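Local coordinates for protein tripeptidase (Staphylococcus aureus subsp. aureus, PDB 3RZA) that probably hydrolyses small peptides, most likely tripeptides, as a metal-dependent peptidase of the M20 family, at residues N28-L33 against G116-D121; V34-E39 against E43-P48; E242-N247 against P275-T280; L266-R271 against K283-V288. One frame throughout, in Å; residues are numbered along the deposited sequence.

Overall arrangement
The four contacts fall into two pairs, one in each lobe of a two-lobed chain. Contacts 1 and 2 lie in the metal-binding lobe, their centres about 15 Å apart, and meet directly where I46 CD1 comes within 4.2 Å of L33 O. The side chains of F30 in contact 1 and S38 in contact 2 are each about 11 Å from the zinc ion, which is bound by H98, D129 and D186. Contacts 3 and 4 share helix 275-295 and two neighbouring strands, and both touch the second subunit; T245 N probably donates to R271 O at 2.9 Å. The pairs are well separated: contacts 1 and 4 have centres about 41 Å apart, on opposite sides of the chain's centre.

Contact 1: N28-L33 against G116-D121; sequences NTFLEL and GYIYSD
S120 OG, two residues beyond the I118 side chain that meets F30 and L31, is held by hydrogen bonds to G122 N and T124 O and ties down the turn that leaves strand 117-119. Across the contact itself the chemistry is apolar. I118 presents both of its branches to helix 23-34: CD1, at the end of the longer branch, lies 3.8 Å from F30 CE2 and 3.9 Å from F30 CD2, approaching the ring obliquely. The shorter branch, CG2, fits between two partners, 4.0 Å from F30 CE2 and 4.0 Å from L31 CD2. With CG anti to the backbone N (chi1 177°), the F30 ring is directed to the strand, while L31 brings only the tip of its CD2 branch to it. The F30 and I118 side chains slide past each other in opposite directions. The backbones stay well apart, with L31 CA and I118 CA 9.0 Å from each other.

Helix 128-147, which carries the metal ligand D129 near its start, borders the same cluster, A128 and A135 touching F30. On the strand side M372 packs on I118 and also pairs with its backbone, within the small antiparallel sheet of strands 111-112, 117-119 and 371-373. P110 meets L31. The helix is thus joined to this outlying sheet through hydrocarbon surfaces that bury just 115 Å², a non-directional attachment resting on the fit of one isoleucine against a phenyl ring and a leucine methyl.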
loop_
_atom_site.group_PDB
_atom_site.type_symbol
_atom_site.label_atom_id
_atom_site.label_comp_id
_atom_site.label_asym_id
_atom_site.label_seq_id
_atom_site.Cartn_x
_atom_site.Cartn_y
_atom_site.Cartn_z
ATOM N N ASN A 28 13.742 -29.901 -30.530
ATOM C CA ASN A 28 13.676 -30.888 -29.441
ATOM C C ASN A 28 14.515 -30.487 -28.224
ATOM O O ASN A 28 14.048 -30.621 -27.102
ATOM C CB ASN A 28 14.084 -32.295 -29.924
ATOM C CG ASN A 28 13.111 -32.878 -30.963
ATOM O OD1 ASN A 28 11.967 -32.457 -31.079
ATOM N ND2 ASN A 28 13.580 -33.854 -31.709
ATOM N N THR A 29 15.710 -29.939 -28.462
ATOM C CA THR A 29 16.573 -29.420 -27.382
ATOM C C THR A 29 15.926 -28.267 -26.636
ATOM O O THR A 29 15.926 -28.249 -25.410
ATOM C CB THR A 29 17.943 -28.993 -27.923
ATOM O OG1 THR A 29 18.581 -30.139 -28.479
ATOM C CG2 THR A 29 18.840 -28.385 -26.818
ATOM N N PHE A 30 15.313 -27.349 -27.375
ATOM C CA PHE A 30 14.577 -26.236 -26.765
ATOM C C PHE A 30 13.428 -26.748 -25.893
ATOM O O PHE A 30 13.261 -26.291 -24.771
ATOM C CB PHE A 30 14.028 -25.299 -27.852
ATOM C CG PHE A 30 13.207 -24.183 -27.319
ATOM C CD1 PHE A 30 13.800 -23.202 -26.554
ATOM C CD2 PHE A 30 11.838 -24.124 -27.535
ATOM C CE1 PHE A 30 13.089 -22.186 -26.030
ATOM C CE2 PHE A 30 11.081 -23.059 -26.994
ATOM C CZ PHE A 30 11.710 -22.089 -26.258
ATOM N N LEU A 31 12.643 -27.698 -26.430
ATOM C CA LEU A 31 11.491 -28.247 -25.704
ATOM C C LEU A 31 11.937 -28.986 -24.429
ATOM O O LEU A 31 11.333 -28.821 -23.366
ATOM C CB LEU A 31 10.628 -29.151 -26.616
ATOM C CG LEU A 31 9.922 -28.460 -27.812
ATOM C CD1 LEU A 31 9.359 -29.478 -28.794
ATOM C CD2 LEU A 31 8.838 -27.486 -27.388
ATOM N N GLU A 32 13.036 -29.728 -24.528
ATOM C CA GLU A 32 13.629 -30.404 -23.377
ATOM C C GLU A 32 13.970 -29.427 -22.237
ATOM O O GLU A 32 13.613 -29.673 -21.065
ATOM C CB GLU A 32 14.895 -31.173 -23.803
ATOM C CG GLU A 32 15.419 -32.152 -22.740
ATOM C CD GLU A 32 16.756 -32.785 -23.090
ATOM O OE1 GLU A 32 17.213 -32.677 -24.266
ATOM O OE2 GLU A 32 17.347 -33.409 -22.169
ATOM N N LEU A 33 14.623 -28.315 -22.591
ATOM C CA LEU A 33 15.099 -27.353 -21.604
ATOM C C LEU A 33 13.982 -26.589 -20.906
ATOM O O LEU A 33 14.067 -26.396 -19.689
ATOM C CB LEU A 33 16.103 -26.372 -22.204
ATOM C CG LEU A 33 17.456 -26.910 -22.654
ATOM C CD1 LEU A 33 18.211 -25.783 -23.335
ATOM C CD2 LEU A 33 18.273 -27.480 -21.494
ATOM N N GLY A 116 3.592 -21.472 -36.640
ATOM C CA GLY A 116 5.066 -21.306 -36.599
ATOM C C GLY A 116 5.604 -20.718 -35.292
ATOM O O GLY A 116 6.721 -20.200 -35.269
ATOM N N TYR A 117 4.812 -20.812 -34.209
ATOM C CA TYR A 117 5.198 -20.350 -32.874
ATOM C C TYR A 117 5.122 -21.504 -31.848
ATOM O O TYR A 117 4.257 -22.385 -31.966
ATOM C CB TYR A 117 4.274 -19.225 -32.451
ATOM C CG TYR A 117 4.501 -17.948 -33.205
ATOM C CD1 TYR A 117 5.453 -17.024 -32.777
ATOM C CD2 TYR A 117 3.764 -17.655 -34.354
ATOM C CE1 TYR A 117 5.662 -15.834 -33.472
ATOM C CE2 TYR A 117 3.967 -16.478 -35.061
ATOM C CZ TYR A 117 4.923 -15.573 -34.612
ATOM O OH TYR A 117 5.124 -14.413 -35.296
ATOM N N ILE A 118 6.038 -21.476 -30.865
ATOM C CA ILE A 118 5.985 -22.312 -29.671
ATOM C C ILE A 118 5.388 -21.455 -28.558
ATOM O O ILE A 118 5.841 -20.337 -28.340
ATOM C CB ILE A 118 7.390 -22.833 -29.233
ATOM C CG1 ILE A 118 8.145 -23.501 -30.406
ATOM C CG2 ILE A 118 7.263 -23.848 -28.045
ATOM C CD1 ILE A 118 9.610 -23.059 -30.528
ATOM N N TYR A 119 4.347 -21.963 -27.900
ATOM C CA TYR A 119 3.699 -21.302 -26.761
ATOM C C TYR A 119 3.819 -22.172 -25.523
ATOM O O TYR A 119 4.077 -23.374 -25.616
ATOM C CB TYR A 119 2.195 -21.091 -27.040
ATOM C CG TYR A 119 1.881 -20.280 -28.280
ATOM C CD1 TYR A 119 1.780 -20.891 -29.529
ATOM C CD2 TYR A 119 1.666 -18.907 -28.200
ATOM C CE1 TYR A 119 1.472 -20.160 -30.668
ATOM C CE2 TYR A 119 1.376 -18.153 -29.337
ATOM C CZ TYR A 119 1.286 -18.782 -30.567
ATOM O OH TYR A 119 0.994 -18.043 -31.678
ATOM N N SER A 120 3.534 -21.571 -24.367
ATOM C CA SER A 120 3.155 -22.325 -23.154
ATOM C C SER A 120 1.692 -22.780 -23.272
ATOM O O SER A 120 1.017 -22.482 -24.261
ATOM C CB SER A 120 3.347 -21.443 -21.905
ATOM O OG SER A 120 2.324 -20.457 -21.803
ATOM N N ASP A 121 1.184 -23.463 -22.251
ATOM C CA ASP A 121 -0.276 -23.706 -22.172
ATOM C C ASP A 121 -1.070 -22.502 -21.591
ATOM O O ASP A 121 -2.249 -22.629 -21.371
ATOM C CB ASP A 121 -0.611 -25.054 -21.463
ATOM C CG ASP A 121 -0.378 -25.034 -19.941
ATOM O OD1 ASP A 121 0.060 -24.022 -19.361
ATOM O OD2 ASP A 121 -0.636 -26.075 -19.322
#

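Contact 2: V34-E39 against E43-P48; sequences VQIDSE and ESTIQP
I36 turns its CB toward I46 as the chain leaves helix 23-34, and its CG2 methyl does the touching, 3.6 Å from I46 CB and 3.8 Å from I46 CG1. The same methyl lies 4.1 Å from T45 CG2 at the solvent-facing border. D37 contributes its carbonyl: a water donates to D37 O at 2.7 Å and accepts from I46 N at 3.0 Å, bridging the two segments. D37 OD1 is hydrogen-bonded to N107 N. These residues belong to the connection between two successive helices, the loop that joins helix 23-34 to helix 46-56, and the S38 side chain within it is about 11 Å from the zinc ion.

S38 follows, its CB 3.5 Å from I46 CG2. With chi1 at 61°, S38 OG sits between the backbone N and the carbonyl carbon, where it bonds to M99 O and K131 NZ and passes 3.9 Å from I46 CD1. E39 directs its carboxylate to A105 N, while its backbone runs close to E43. There the E43 carboxylate, about 7 Å from a bound calcium ion, is held through OE2 by G161 N and G41 N and through OE1 by G73 N.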
loop_
_atom_site.group_PDB
_atom_site.type_symbol
_atom_site.label_atom_id
_atom_site.label_comp_id
_atom_site.label_asym_id
_atom_site.label_seq_id
_atom_site.Cartn_x
_atom_site.Cartn_y
_atom_site.Cartn_z
ATOM N N VAL A 34 12.948 -26.162 -21.649
ATOM C CA VAL A 34 11.815 -25.403 -21.043
ATOM C C VAL A 34 11.040 -26.245 -19.996
ATOM O O VAL A 34 10.633 -25.725 -18.955
ATOM C CB VAL A 34 10.830 -24.802 -22.090
ATOM C CG1 VAL A 34 11.561 -23.812 -23.037
ATOM C CG2 VAL A 34 10.098 -25.890 -22.865
ATOM N N GLN A 35 10.974 -27.558 -20.220
ATOM C CA GLN A 35 10.319 -28.483 -19.306
ATOM C C GLN A 35 11.123 -28.854 -18.039
ATOM O O GLN A 35 10.650 -29.652 -17.247
ATOM C CB GLN A 35 9.907 -29.748 -20.079
ATOM C CG GLN A 35 8.849 -29.469 -21.162
ATOM C CD GLN A 35 8.519 -30.694 -21.976
ATOM O OE1 GLN A 35 7.697 -31.502 -21.578
ATOM N NE2 GLN A 35 9.189 -30.853 -23.110
ATOM N N ILE A 36 12.338 -28.316 -17.868
ATOM C CA ILE A 36 13.087 -28.446 -16.616
ATOM C C ILE A 36 12.919 -27.126 -15.877
ATOM O O ILE A 36 13.438 -26.106 -16.330
ATOM C CB ILE A 36 14.593 -28.701 -16.857
ATOM C CG1 ILE A 36 14.831 -30.022 -17.599
ATOM C CG2 ILE A 36 15.323 -28.748 -15.531
ATOM C CD1 ILE A 36 16.112 -30.033 -18.416
ATOM N N ASP A 37 12.201 -27.156 -14.748
ATOM C CA ASP A 37 11.926 -25.966 -13.946
ATOM C C ASP A 37 13.264 -25.337 -13.542
ATOM O O ASP A 37 14.149 -26.047 -13.062
ATOM C CB ASP A 37 11.169 -26.316 -12.647
ATOM C CG ASP A 37 9.789 -26.912 -12.883
ATOM O OD1 ASP A 37 9.318 -26.967 -14.025
ATOM O OD2 ASP A 37 9.171 -27.361 -11.899
ATOM N N SER A 38 13.426 -24.044 -13.818
ATOM C CA SER A 38 14.579 -23.268 -13.344
ATOM C C SER A 38 14.164 -21.831 -12.991
ATOM O O SER A 38 14.771 -20.856 -13.461
ATOM C CB SER A 38 15.694 -23.273 -14.395
ATOM O OG SER A 38 15.249 -22.688 -15.604
ATOM N N GLU A 39 13.156 -21.697 -12.124
ATOM C CA GLU A 39 12.752 -20.367 -11.634
ATOM C C GLU A 39 13.934 -19.772 -10.921
ATOM O O GLU A 39 14.684 -20.506 -10.273
ATOM C CB GLU A 39 11.558 -20.455 -10.678
ATOM C CG GLU A 39 10.226 -20.827 -11.350
ATOM C CD GLU A 39 9.022 -20.754 -10.394
ATOM O OE1 GLU A 39 9.186 -21.038 -9.190
ATOM O OE2 GLU A 39 7.902 -20.449 -10.865
ATOM N N GLU A 43 17.959 -22.920 -9.428
ATOM C CA GLU A 43 18.669 -23.431 -10.605
ATOM C C GLU A 43 19.319 -24.810 -10.357
ATOM O O GLU A 43 19.884 -25.369 -11.280
ATOM C CB GLU A 43 19.787 -22.456 -11.054
ATOM C CG GLU A 43 19.330 -21.057 -11.466
ATOM C CD GLU A 43 19.257 -20.044 -10.326
ATOM O OE1 GLU A 43 19.383 -20.428 -9.160
ATOM O OE2 GLU A 43 19.031 -18.845 -10.607
ATOM N N SER A 44 19.239 -25.345 -9.126
ATOM C CA SER A 44 19.957 -26.580 -8.732
ATOM C C SER A 44 19.639 -27.853 -9.536
ATOM O O SER A 44 20.464 -28.755 -9.591
ATOM C CB SER A 44 19.730 -26.880 -7.237
ATOM O OG SER A 44 18.404 -27.228 -6.990
ATOM N N THR A 45 18.450 -27.939 -10.127
ATOM C CA THR A 45 18.081 -29.094 -10.962
ATOM C C THR A 45 18.589 -28.972 -12.401
ATOM O O THR A 45 19.154 -29.929 -12.944
ATOM C CB THR A 45 16.579 -29.323 -10.961
ATOM O OG1 THR A 45 16.169 -29.656 -9.641
ATOM C CG2 THR A 45 16.210 -30.473 -11.866
ATOM N N ILE A 46 18.366 -27.823 -13.029
ATOM C CA ILE A 46 18.782 -27.648 -14.429
ATOM C C ILE A 46 20.329 -27.577 -14.591
ATOM O O ILE A 46 20.872 -28.048 -15.612
ATOM C CB ILE A 46 18.096 -26.423 -15.094
ATOM C CG1 ILE A 46 18.184 -26.534 -16.616
ATOM C CG2 ILE A 46 18.701 -25.096 -14.586
ATOM C CD1 ILE A 46 17.412 -25.480 -17.329
ATOM N N GLN A 47 21.026 -27.071 -13.568
ATOM C CA GLN A 47 22.454 -26.805 -13.692
ATOM C C GLN A 47 23.312 -28.028 -13.984
ATOM O O GLN A 47 24.053 -27.986 -14.966
ATOM C CB GLN A 47 23.004 -25.998 -12.500
ATOM C CG GLN A 47 24.423 -25.409 -12.739
ATOM C CD GLN A 47 25.520 -26.184 -12.031
ATOM O OE1 GLN A 47 25.455 -27.412 -11.901
ATOM N NE2 GLN A 47 26.557 -25.465 -11.588
ATOM N N PRO A 48 23.220 -29.115 -13.156
ATOM C CA PRO A 48 23.952 -30.357 -13.513
ATOM C C PRO A 48 23.499 -31.048 -14.816
ATOM O O PRO A 48 24.301 -31.747 -15.428
ATOM C CB PRO A 48 23.700 -31.297 -12.301
ATOM C CG PRO A 48 23.097 -30.470 -11.257
ATOM C CD PRO A 48 22.453 -29.303 -11.909
HETATM O O HOH W 1 16.543 -25.720 -11.787
#

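Contact 3: E242-N247 against P275-T280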
loop_
_atom_site.group_PDB
_atom_site.type_symbol
_atom_site.label_atom_id
_atom_site.label_comp_id
_atom_site.label_asym_id
_atom_site.label_seq_id
_atom_site.Cartn_x
_atom_site.Cartn_y
_atom_site.Cartn_z
ATOM N N GLU A 242 16.041 12.622 -23.964
ATOM C CA GLU A 242 16.154 11.617 -25.034
ATOM C C GLU A 242 16.770 10.270 -24.596
ATOM O O GLU A 242 16.373 9.226 -25.110
ATOM C CB GLU A 242 16.944 12.197 -26.234
ATOM N N ILE A 243 17.702 10.294 -23.636
ATOM C CA ILE A 243 18.422 9.080 -23.198
ATOM C C ILE A 243 18.268 8.761 -21.691
ATOM O O ILE A 243 19.014 7.932 -21.169
ATOM C CB ILE A 243 19.951 9.137 -23.603
ATOM C CG1 ILE A 243 20.676 10.372 -23.056
ATOM C CG2 ILE A 243 20.104 9.036 -25.125
ATOM C CD1 ILE A 243 22.209 10.230 -23.107
ATOM N N THR A 244 17.287 9.375 -21.018
ATOM C CA THR A 244 17.134 9.253 -19.565
ATOM C C THR A 244 15.652 9.101 -19.156
ATOM O O THR A 244 14.791 9.855 -19.609
ATOM C CB THR A 244 17.780 10.462 -18.791
ATOM O OG1 THR A 244 19.138 10.660 -19.207
ATOM C CG2 THR A 244 17.754 10.212 -17.259
ATOM N N THR A 245 15.378 8.125 -18.294
ATOM C CA THR A 245 14.026 7.868 -17.793
ATOM C C THR A 245 14.003 7.807 -16.260
ATOM O O THR A 245 15.026 7.580 -15.632
ATOM C CB THR A 245 13.392 6.550 -18.428
ATOM O OG1 THR A 245 14.104 5.380 -18.004
ATOM C CG2 THR A 245 13.402 6.601 -19.931
ATOM N N ALA A 246 12.816 8.014 -15.680
ATOM C CA ALA A 246 12.599 7.843 -14.253
ATOM C C ALA A 246 11.125 7.461 -13.961
ATOM O O ALA A 246 10.217 7.932 -14.631
ATOM C CB ALA A 246 12.999 9.116 -13.514
ATOM N N ASN A 247 10.929 6.564 -12.989
ATOM C CA ASN A 247 9.629 5.986 -12.665
ATOM C C ASN A 247 9.439 5.841 -11.144
ATOM O O ASN A 247 10.317 5.305 -10.460
ATOM C CB ASN A 247 9.506 4.606 -13.310
ATOM C CG ASN A 247 8.081 4.057 -13.260
ATOM O OD1 ASN A 247 7.159 4.704 -13.727
ATOM N ND2 ASN A 247 7.910 2.838 -12.721
ATOM N N PRO A 275 26.376 8.056 -17.989
ATOM C CA PRO A 275 26.579 7.831 -16.544
ATOM C C PRO A 275 26.538 9.085 -15.657
ATOM O O PRO A 275 26.314 8.960 -14.459
ATOM C CB PRO A 275 27.968 7.169 -16.455
ATOM C CG PRO A 275 28.523 7.133 -17.822
ATOM C CD PRO A 275 27.610 7.835 -18.769
ATOM N N GLU A 276 26.743 10.267 -16.225
ATOM C CA GLU A 276 26.567 11.511 -15.476
ATOM C C GLU A 276 25.145 11.996 -15.393
ATOM O O GLU A 276 24.764 12.560 -14.359
ATOM C CB GLU A 276 27.447 12.624 -16.055
ATOM C CG GLU A 276 28.908 12.368 -15.915
ATOM C CD GLU A 276 29.380 12.217 -14.460
ATOM O OE1 GLU A 276 28.794 12.861 -13.547
ATOM O OE2 GLU A 276 30.349 11.449 -14.239
ATOM N N ARG A 277 24.377 11.865 -16.478
ATOM C CA ARG A 277 22.945 12.200 -16.432
ATOM C C ARG A 277 22.152 11.309 -15.469
ATOM O O ARG A 277 21.252 11.805 -14.820
ATOM C CB ARG A 277 22.290 12.160 -17.812
ATOM C CG ARG A 277 22.829 13.178 -18.728
ATOM C CD ARG A 277 22.028 13.305 -19.987
ATOM N NE ARG A 277 22.841 13.823 -21.095
ATOM C CZ ARG A 277 22.375 14.213 -22.289
ATOM N NH1 ARG A 277 21.064 14.221 -22.572
ATOM N NH2 ARG A 277 23.240 14.631 -23.216
ATOM N N ILE A 278 22.480 10.009 -15.376
ATOM C CA ILE A 278 21.836 9.141 -14.332
ATOM C C ILE A 278 22.116 9.675 -12.912
ATOM O O ILE A 278 21.183 9.721 -12.085
ATOM C CB ILE A 278 22.205 7.602 -14.432
ATOM C CG1 ILE A 278 21.533 6.761 -13.311
ATOM C CG2 ILE A 278 23.711 7.337 -14.362
ATOM C CD1 ILE A 278 20.050 6.770 -13.344
ATOM N N LYS A 279 23.375 10.084 -12.648
ATOM C CA LYS A 279 23.751 10.713 -11.349
ATOM C C LYS A 279 23.003 12.029 -11.078
ATOM O O LYS A 279 22.515 12.241 -9.955
ATOM C CB LYS A 279 25.265 10.987 -11.253
ATOM C CG LYS A 279 26.190 9.750 -11.100
ATOM C CD LYS A 279 27.691 10.201 -11.086
ATOM C CE LYS A 279 28.667 9.032 -11.295
ATOM N N THR A 280 22.949 12.907 -12.097
ATOM C CA THR A 280 22.199 14.179 -12.014
ATOM C C THR A 280 20.742 13.961 -11.697
ATOM O O THR A 280 20.224 14.612 -10.829
ATOM C CB THR A 280 22.278 14.989 -13.313
ATOM O OG1 THR A 280 23.641 15.215 -13.635
ATOM C CG2 THR A 280 21.578 16.331 -13.177
#
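In the lid, or dimerisation, domain expected of an M20 peptidase, a helix lies across one face of a sheet, and here R277 of helix 275-295 reaches I243, just before strand 244-253, and T244, the first residue of that strand. The guanidinium of R277 lies flat beneath the isoleucine: I243 CD1 sits 4.0 Å above its plane, over the centre, while I243 CG1 approaches R277 NH1 at 3.9 Å. The two side chains cross at about a right angle, the arginine running extended from CG to NE. I243 holds CG1 between the backbone N and the carbonyl carbon (chi1 57°), a setting that swings the longer branch over the flat group.

Nearer the helix, T244 OG1 lies 3.8 Å from R277 CB, against the aliphatic part of the arginine. That hydroxyl is occupied by S272 OG and D241 OD1. D274 forms a salt bridge with R277 NE and D241 a long, weak ion pair with NH1, so acids pair with the guanidinium nitrogens while I243 covers one face. Within 275-280, E276 O accepts from T280 N at 2.9 Å and from T280 OG1 at 3.0 Å, the two donors reaching it from opposite faces of the carbonyl plane.

R277 touches S272 of strand 263-272, and I278 packs on A270 of that strand and on T200 and M202 of strand 194-209. Farther along strand 244-253, N247 ND2 bonds to T257 O and I259 O of the second subunit.

Contact 4: L266-R271 against K283-V288; sequences LEAEAR and KHMTDV
M285, a selenomethionine introduced in the crystallised protein, points from helix 283-288 toward the strand and lays its end along the two alanines A268 and A270. Both alanines direct CB toward the helix from the same face of the strand. The M285 chain starts extended and then bends at chi3 (83°), which carries CE away from the line of the side chain and onto A268 CB at 3.9 Å. The selenium itself lies beside the other alanine, 4.2 Å from A270 CB, while CE also comes within 4.1 Å of E269 O. I204 of strand 194-209 and M235 pack against M285 as well.

The segments run nearly antiparallel, at 150°, with axes 10.6 Å apart, as suits a helix that follows strand 263-272 after a short turn and doubles back over the sheet.

On the opposite face E269 turns away from the helix and meets R271 in a side-on, two-nitrogen salt bridge: R271 NE bonds to E269 OE2 at 2.9 Å, almost straight at 170°, and R271 NH2 to E269 OE1 at 2.9 Å. Both acceptors lie close to the guanidinium plane, and R271 NH1 goes to G340 O and to a citrate probably from the crystallisation liquor.

The chemistry therefore divides by face. Alternating residues give the helix a methyl-lined surface that needs no directional bonds, and the E269-R271 pair lies on the other face, where A215 and H214 of the second subunit pack on E269 and R271 respectively.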
loop_
_atom_site.group_PDB
_atom_site.type_symbol
_atom_site.label_atom_id
_atom_site.label_comp_id
_atom_site.label_asym_id
_atom_site.label_seq_id
_atom_site.Cartn_x
_atom_site.Cartn_y
_atom_site.Cartn_z
ATOM N N LEU A 266 8.131 5.110 -0.762
ATOM C CA LEU A 266 8.191 5.202 -2.227
ATOM C C LEU A 266 9.290 4.289 -2.707
ATOM O O LEU A 266 10.353 4.267 -2.106
ATOM C CB LEU A 266 8.558 6.624 -2.685
ATOM C CG LEU A 266 7.637 7.803 -2.407
ATOM C CD1 LEU A 266 6.271 7.503 -2.925
ATOM C CD2 LEU A 266 7.604 8.142 -0.941
ATOM N N GLU A 267 9.055 3.581 -3.815
ATOM C CA GLU A 267 10.131 2.834 -4.524
ATOM C C GLU A 267 10.157 3.220 -5.987
ATOM O O GLU A 267 9.130 3.089 -6.690
ATOM C CB GLU A 267 9.958 1.328 -4.383
ATOM C CG GLU A 267 9.951 0.865 -2.919
ATOM C CD GLU A 267 9.869 -0.654 -2.767
ATOM O OE1 GLU A 267 10.609 -1.383 -3.468
ATOM O OE2 GLU A 267 9.040 -1.107 -1.961
ATOM N N ALA A 268 11.319 3.691 -6.432
ATOM C CA ALA A 268 11.488 4.306 -7.737
ATOM C C ALA A 268 12.718 3.746 -8.442
ATOM O O ALA A 268 13.512 2.997 -7.848
ATOM C CB ALA A 268 11.600 5.832 -7.593
ATOM N N GLU A 269 12.851 4.075 -9.724
ATOM C CA GLU A 269 14.101 3.835 -10.472
ATOM C C GLU A 269 14.429 4.967 -11.406
ATOM O O GLU A 269 13.578 5.827 -11.670
ATOM C CB GLU A 269 14.024 2.544 -11.284
ATOM C CG GLU A 269 12.866 2.505 -12.276
ATOM C CD GLU A 269 13.205 1.760 -13.525
ATOM O OE1 GLU A 269 13.349 0.517 -13.450
ATOM O OE2 GLU A 269 13.329 2.413 -14.592
ATOM N N ALA A 270 15.661 4.943 -11.917
ATOM C CA ALA A 270 16.086 5.839 -12.970
ATOM C C ALA A 270 17.036 5.106 -13.899
ATOM O O ALA A 270 17.734 4.174 -13.461
ATOM C CB ALA A 270 16.754 7.061 -12.368
ATOM N N ARG A 271 17.021 5.486 -15.184
ATOM C CA ARG A 271 17.928 4.912 -16.205
ATOM C C ARG A 271 18.509 6.007 -17.054
ATOM O O ARG A 271 17.810 6.968 -17.351
ATOM C CB ARG A 271 17.200 3.908 -17.125
ATOM C CG ARG A 271 16.373 2.886 -16.396
ATOM C CD ARG A 271 15.769 1.849 -17.313
ATOM N NE ARG A 271 14.933 0.966 -16.503
ATOM C CZ ARG A 271 14.781 -0.360 -16.643
ATOM N NH1 ARG A 271 15.348 -1.050 -17.633
ATOM N NH2 ARG A 271 13.983 -1.007 -15.785
ATOM N N LYS A 283 20.433 12.529 -8.080
ATOM C CA LYS A 283 20.660 13.650 -7.162
ATOM C C LYS A 283 19.435 14.560 -7.133
ATOM O O LYS A 283 18.993 14.977 -6.052
ATOM C CB LYS A 283 21.905 14.463 -7.553
ATOM C CG LYS A 283 22.345 15.509 -6.486
ATOM C CD LYS A 283 23.281 16.577 -7.090
ATOM C CE LYS A 283 23.842 17.580 -6.050
ATOM N NZ LYS A 283 23.075 17.679 -4.798
ATOM N N HIS A 284 18.915 14.887 -8.318
ATOM C CA HIS A 284 17.687 15.695 -8.444
ATOM C C HIS A 284 16.498 15.130 -7.642
ATOM O O HIS A 284 15.851 15.880 -6.902
ATOM C CB HIS A 284 17.311 15.869 -9.924
ATOM C CG HIS A 284 15.940 16.406 -10.140
ATOM N ND1 HIS A 284 15.595 17.692 -9.808
ATOM C CD2 HIS A 284 14.828 15.840 -10.670
ATOM C CE1 HIS A 284 14.327 17.904 -10.118
ATOM N NE2 HIS A 284 13.837 16.797 -10.643
HETATM N N MSE A 285 16.261 13.817 -7.770
HETATM C CA MSE A 285 15.152 13.124 -7.072
HETATM C C MSE A 285 15.384 13.127 -5.545
HETATM O O MSE A 285 14.509 13.500 -4.778
HETATM C CB MSE A 285 15.016 11.685 -7.570
HETATM C CG MSE A 285 14.580 11.556 -9.024
HETATM SE SE MSE A 285 14.861 9.767 -9.762
HETATM C CE MSE A 285 13.247 8.998 -9.084
ATOM N N THR A 286 16.585 12.744 -5.135
ATOM C CA THR A 286 17.034 12.847 -3.733
ATOM C C THR A 286 16.826 14.248 -3.151
ATOM O O THR A 286 16.124 14.411 -2.130
ATOM C CB THR A 286 18.525 12.472 -3.633
ATOM O OG1 THR A 286 18.704 11.158 -4.165
ATOM C CG2 THR A 286 19.054 12.563 -2.172
ATOM N N ASP A 287 17.367 15.253 -3.822
ATOM C CA ASP A 287 17.232 16.652 -3.353
ATOM C C ASP A 287 15.788 17.129 -3.250
ATOM O O ASP A 287 15.440 17.794 -2.269
ATOM C CB ASP A 287 18.025 17.632 -4.236
ATOM C CG ASP A 287 19.551 17.484 -4.086
ATOM O OD1 ASP A 287 20.026 16.886 -3.101
ATOM O OD2 ASP A 287 20.279 17.979 -4.964
ATOM N N VAL A 288 14.949 16.754 -4.222
ATOM C CA VAL A 288 13.540 17.157 -4.204
ATOM C C VAL A 288 12.760 16.496 -3.049
ATOM O O VAL A 288 12.010 17.179 -2.348
ATOM C CB VAL A 288 12.846 16.939 -5.583
ATOM C CG1 VAL A 288 11.363 17.093 -5.461
ATOM C CG2 VAL A 288 13.394 17.969 -6.601
#